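Local coordinates for extracellular solute-binding protein (Bordetella parapertussis, PDB 3PU5) that probably binds a small solute, perhaps a polyamine, outside the cytoplasmic membrane and hands it to a transporter, as related periplasmic binding proteins do, at residues 88-93 with 261-266; 99-102 with 106-109. All coordinates share one frame; numbering follows the deposited sequence.

Interaction 1 (88-93 with 261-266)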
loop_
_atom_site.group_PDB
_atom_site.type_symbol
_atom_site.label_atom_id
_atom_site.label_comp_id
_atom_site.label_asym_id
_atom_site.label_seq_id
_atom_site.Cartn_x
_atom_site.Cartn_y
_atom_site.Cartn_z
ATOM N N PRO A 88 1.523 -7.598 -21.630
ATOM C CA PRO A 88 1.428 -9.032 -21.329
ATOM C C PRO A 88 1.550 -9.359 -19.842
ATOM O O PRO A 88 0.895 -10.279 -19.376
ATOM C CB PRO A 88 2.601 -9.626 -22.120
ATOM C CG PRO A 88 2.784 -8.683 -23.263
ATOM C CD PRO A 88 2.494 -7.321 -22.705
ATOM N N SER A 89 2.369 -8.614 -19.106
ATOM C CA SER A 89 2.524 -8.851 -17.666
ATOM C C SER A 89 1.201 -8.809 -16.898
ATOM O O SER A 89 1.065 -9.454 -15.851
ATOM C CB SER A 89 3.517 -7.863 -17.050
ATOM O OG SER A 89 4.843 -8.150 -17.456
ATOM N N LEU A 90 0.229 -8.052 -17.402
ATOM C CA LEU A 90 -1.056 -7.948 -16.706
ATOM C C LEU A 90 -1.727 -9.315 -16.537
ATOM O O LEU A 90 -2.563 -9.503 -15.647
ATOM C CB LEU A 90 -1.994 -6.977 -17.427
ATOM C CG LEU A 90 -1.649 -5.490 -17.313
ATOM C CD1 LEU A 90 -2.590 -4.632 -18.170
ATOM C CD2 LEU A 90 -1.685 -5.038 -15.850
ATOM N N ALA A 91 -1.357 -10.271 -17.385
ATOM C CA ALA A 91 -1.920 -11.618 -17.278
ATOM C C ALA A 91 -1.482 -12.299 -15.985
ATOM O O ALA A 91 -2.161 -13.200 -15.493
ATOM C CB ALA A 91 -1.537 -12.468 -18.491
ATOM N N ASP A 92 -0.353 -11.858 -15.432
ATOM C CA ASP A 92 0.186 -12.452 -14.208
ATOM C C ASP A 92 -0.130 -11.657 -12.944
ATOM O O ASP A 92 0.350 -11.981 -11.860
ATOM C CB ASP A 92 1.687 -12.645 -14.348
ATOM C CG ASP A 92 2.031 -13.535 -15.513
ATOM O OD1 ASP A 92 1.379 -14.592 -15.649
ATOM O OD2 ASP A 92 2.924 -13.173 -16.303
ATOM N N VAL A 93 -0.936 -10.614 -13.094
ATOM C CA VAL A 93 -1.345 -9.791 -11.968
ATOM C C VAL A 93 -2.789 -10.122 -11.602
ATOM O O VAL A 93 -3.680 -9.992 -12.436
ATOM C CB VAL A 93 -1.235 -8.298 -12.322
ATOM C CG1 VAL A 93 -1.698 -7.433 -11.156
ATOM C CG2 VAL A 93 0.187 -7.968 -12.739
ATOM N N TYR A 261 7.462 -4.108 -18.432
ATOM C CA TYR A 261 8.678 -4.503 -17.735
ATOM C C TYR A 261 8.516 -4.363 -16.218
ATOM O O TYR A 261 8.874 -5.265 -15.467
ATOM C CB TYR A 261 9.915 -3.732 -18.234
ATOM C CG TYR A 261 11.171 -4.202 -17.536
ATOM C CD1 TYR A 261 11.718 -3.473 -16.497
ATOM C CD2 TYR A 261 11.761 -5.419 -17.870
ATOM C CE1 TYR A 261 12.844 -3.918 -15.827
ATOM C CE2 TYR A 261 12.885 -5.873 -17.210
ATOM C CZ TYR A 261 13.421 -5.118 -16.189
ATOM O OH TYR A 261 14.528 -5.555 -15.513
ATOM N N ALA A 262 7.944 -3.244 -15.780
ATOM C CA ALA A 262 7.844 -2.938 -14.350
ATOM C C ALA A 262 6.985 -3.953 -13.616
ATOM O O ALA A 262 7.197 -4.234 -12.436
ATOM C CB ALA A 262 7.287 -1.512 -14.137
ATOM N N LEU A 263 6.003 -4.490 -14.324
ATOM C CA LEU A 263 5.068 -5.444 -13.746
ATOM C C LEU A 263 5.530 -6.872 -14.000
ATOM O O LEU A 263 4.884 -7.830 -13.557
ATOM C CB LEU A 263 3.658 -5.233 -14.329
ATOM C CG LEU A 263 2.977 -3.906 -13.962
ATOM C CD1 LEU A 263 1.617 -3.743 -14.659
ATOM C CD2 LEU A 263 2.829 -3.800 -12.455
ATOM N N GLY A 264 6.644 -7.005 -14.717
ATOM C CA GLY A 264 7.184 -8.309 -15.058
ATOM C C GLY A 264 7.898 -8.946 -13.883
ATOM O O GLY A 264 8.211 -8.279 -12.889
ATOM N N GLU A 265 8.176 -10.240 -14.003
ATOM C CA GLU A 265 8.706 -11.020 -12.884
ATOM C C GLU A 265 10.082 -10.537 -12.396
ATOM O O GLU A 265 10.345 -10.487 -11.194
ATOM C CB GLU A 265 8.755 -12.513 -13.253
ATOM C CG GLU A 265 9.262 -13.405 -12.132
ATOM C CD GLU A 265 9.391 -14.876 -12.528
ATOM O OE1 GLU A 265 8.888 -15.266 -13.613
ATOM O OE2 GLU A 265 9.993 -15.642 -11.738
ATOM N N GLU A 266 10.955 -10.175 -13.327
ATOM C CA GLU A 266 12.317 -9.788 -12.968
ATOM C C GLU A 266 12.349 -8.476 -12.176
ATOM O O GLU A 266 12.968 -8.387 -11.112
ATOM C CB GLU A 266 13.175 -9.695 -14.234
ATOM C CG GLU A 266 14.515 -8.984 -14.075
ATOM C CD GLU A 266 15.293 -8.953 -15.387
ATOM O OE1 GLU A 266 15.813 -10.011 -15.796
ATOM O OE2 GLU A 266 15.380 -7.880 -16.021
#
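S89 lies against the turn at L263 and G264, where helix 252-262 ends and helix 265-275 begins. Its CB meets the CB of L263 at 3.8 Å. OG sits anti to the carbonyl carbon (chi1 -71°), which carries it over the backbone of the turn to lie 3.4 Å from the CA of G264. The same hydroxyl hydrogen-bonds the carbonyl O of N260, so this buried polar group is tied to the last turn of the preceding helix; the N of G264 is close to it but badly angled for a bond. That backbone N is bonded instead to the O of Y261 at 2.9 Å, and G264 takes the N-cap position of the next helix. The contact thus joins a 3-10 segment, 88-92, to the short break between two helices in the lobe that carries the N-terminus, within a protein of the two-lobed periplasmic binding protein class. At L90 the CB points away from the turn; with CD1 running on anti to CA (chi2 175°), the other branch, CD2, touches the CD1 of L263 at 3.7 Å, the two leucines crossing at a slant. D92 N closes the 3-10 turn on the O of S89 at 2.8 Å. V93 leaves that turn with its CB facing L263 and flanks the leucine pair.

Interaction 2 (99-102 with 106-109)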
loop_
_atom_site.group_PDB
_atom_site.type_symbol
_atom_site.label_atom_id
_atom_site.label_comp_id
_atom_site.label_asym_id
_atom_site.label_seq_id
_atom_site.Cartn_x
_atom_site.Cartn_y
_atom_site.Cartn_z
ATOM N N ALA A 99 -8.601 -3.941 -10.073
ATOM C CA ALA A 99 -10.050 -3.750 -9.997
ATOM C C ALA A 99 -10.528 -2.297 -9.948
ATOM O O ALA A 99 -11.556 -1.974 -10.530
ATOM C CB ALA A 99 -10.641 -4.537 -8.828
ATOM N N ASP A 100 -9.803 -1.421 -9.265
ATOM C CA ASP A 100 -10.269 -0.041 -9.129
ATOM C C ASP A 100 -10.064 0.816 -10.392
ATOM O O ASP A 100 -10.644 1.890 -10.518
ATOM C CB ASP A 100 -9.593 0.643 -7.929
ATOM C CG ASP A 100 -10.113 0.132 -6.585
ATOM O OD1 ASP A 100 -11.200 -0.484 -6.547
ATOM O OD2 ASP A 100 -9.440 0.355 -5.560
ATOM N N TRP A 101 -9.243 0.350 -11.324
ATOM C CA TRP A 101 -8.665 1.270 -12.314
ATOM C C TRP A 101 -9.302 1.236 -13.711
ATOM O O TRP A 101 -8.772 1.795 -14.671
ATOM C CB TRP A 101 -7.136 1.095 -12.330
ATOM C CG TRP A 101 -6.660 0.949 -10.922
ATOM C CD1 TRP A 101 -6.183 -0.186 -10.326
ATOM C CD2 TRP A 101 -6.696 1.953 -9.901
ATOM N NE1 TRP A 101 -5.902 0.057 -9.000
ATOM C CE2 TRP A 101 -6.207 1.363 -8.716
ATOM C CE3 TRP A 101 -7.085 3.299 -9.873
ATOM C CZ2 TRP A 101 -6.091 2.073 -7.524
ATOM C CZ3 TRP A 101 -6.969 3.999 -8.683
ATOM C CH2 TRP A 101 -6.476 3.384 -7.528
ATOM N N GLU A 102 -10.454 0.583 -13.795
ATOM C CA GLU A 102 -11.283 0.580 -14.992
ATOM C C GLU A 102 -10.507 0.243 -16.261
ATOM O O GLU A 102 -10.693 0.875 -17.303
ATOM C CB GLU A 102 -12.055 1.910 -15.109
ATOM C CG GLU A 102 -13.071 2.079 -13.976
ATOM C CD GLU A 102 -13.820 3.398 -14.004
ATOM O OE1 GLU A 102 -13.995 3.980 -15.099
ATOM O OE2 GLU A 102 -14.241 3.850 -12.917
ATOM N N SER A 106 -2.848 -0.509 -12.755
ATOM C CA SER A 106 -2.592 -1.582 -11.800
ATOM C C SER A 106 -1.696 -1.103 -10.665
ATOM O O SER A 106 -0.773 -0.318 -10.885
ATOM C CB SER A 106 -1.914 -2.755 -12.505
ATOM O OG SER A 106 -1.642 -3.790 -11.582
ATOM N N LEU A 107 -1.958 -1.569 -9.448
ATOM C CA LEU A 107 -0.978 -1.407 -8.382
ATOM C C LEU A 107 0.323 -2.037 -8.874
ATOM O O LEU A 107 0.286 -3.000 -9.643
ATOM C CB LEU A 107 -1.439 -2.085 -7.086
ATOM C CG LEU A 107 -2.236 -1.243 -6.082
ATOM C CD1 LEU A 107 -3.642 -0.989 -6.599
ATOM C CD2 LEU A 107 -2.283 -1.911 -4.702
ATOM N N TYR A 108 1.469 -1.485 -8.472
ATOM C CA TYR A 108 2.747 -2.062 -8.888
ATOM C C TYR A 108 3.633 -2.514 -7.729
ATOM O O TYR A 108 4.759 -2.958 -7.938
ATOM C CB TYR A 108 3.508 -1.169 -9.883
ATOM C CG TYR A 108 4.015 0.185 -9.398
ATOM C CD1 TYR A 108 5.344 0.352 -8.992
ATOM C CD2 TYR A 108 3.198 1.315 -9.440
ATOM C CE1 TYR A 108 5.832 1.610 -8.602
ATOM C CE2 TYR A 108 3.672 2.572 -9.048
ATOM C CZ TYR A 108 4.985 2.710 -8.634
ATOM O OH TYR A 108 5.446 3.951 -8.257
ATOM N N ASP A 109 3.108 -2.378 -6.514
ATOM C CA ASP A 109 3.606 -3.109 -5.349
ATOM C C ASP A 109 2.505 -3.052 -4.291
ATOM O O ASP A 109 1.544 -2.303 -4.436
ATOM C CB ASP A 109 4.953 -2.547 -4.833
ATOM C CG ASP A 109 4.818 -1.192 -4.134
ATOM O OD1 ASP A 109 4.144 -1.125 -3.087
ATOM O OD2 ASP A 109 5.410 -0.197 -4.611
#
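W101 presents the pyrrole side of its indole to the L107 side chain, whose CD1 lies at the ring edge, near its plane, 3.5 Å from NE1. The same methyl is 4.0 Å from CZ2, so it lies along the NE1-CE2-CZ2 edge, touching carbon as well as the nitrogen. L107 reaches the indole although its CB does not point straight at segment 99-102: with chi1 at -91°, away from the usual staggered value, the branch turns CD1 to the tryptophan. Nearer the backbone, CD1 of W101 comes 4.1 Å from the CA of S106 in an oblique approach. One indole face is covered from within its own segment by D100, whose CB stands 3.5 Å above the plane, over the ring centre. Y71 and I74 of helix 67-75 and V243 of strand 238-246 also touch W101, so the indole is wedged between a helix, a strand and the loop that carries it.

S106 turns its CB away from the tryptophan. With OG anti to the backbone N (chi1 179°), the hydroxyl donates to the carbonyl O of L107 at 2.8 Å, tilted 21° from the carbonyl plane. S106 is bonded through its backbone to M244 and L107 to F97, which holds the short strand in place. The tryptophan therefore packs a loop onto strand 106-107, which pairs antiparallel with strand 238-246 in the branched antiparallel sheet of a bacterial extracellular solute-binding protein, a plain core contact of the periplasmic binding protein fold.

Interaction 2 is nested along the chain inside the long loop that interaction 1 closes, and the two centres lie about 13 Å apart on the same side of the chain's centre. They meet in direct packing contacts. CD2 of L263 packs 3.7 Å from the CB of Y108, while CG1 of V93 comes within 3.7 Å of the OG of S106. L90 adds its CD2, 4.1 Å from the CB of S106. Segment 106-109 is thus covered by W101 near its start and by the 88-93 and 261-266 pair at S106 and Y108. Q268 bonds both A262 O and Y108 O, linking the helix break to the residue that follows strand 106-107.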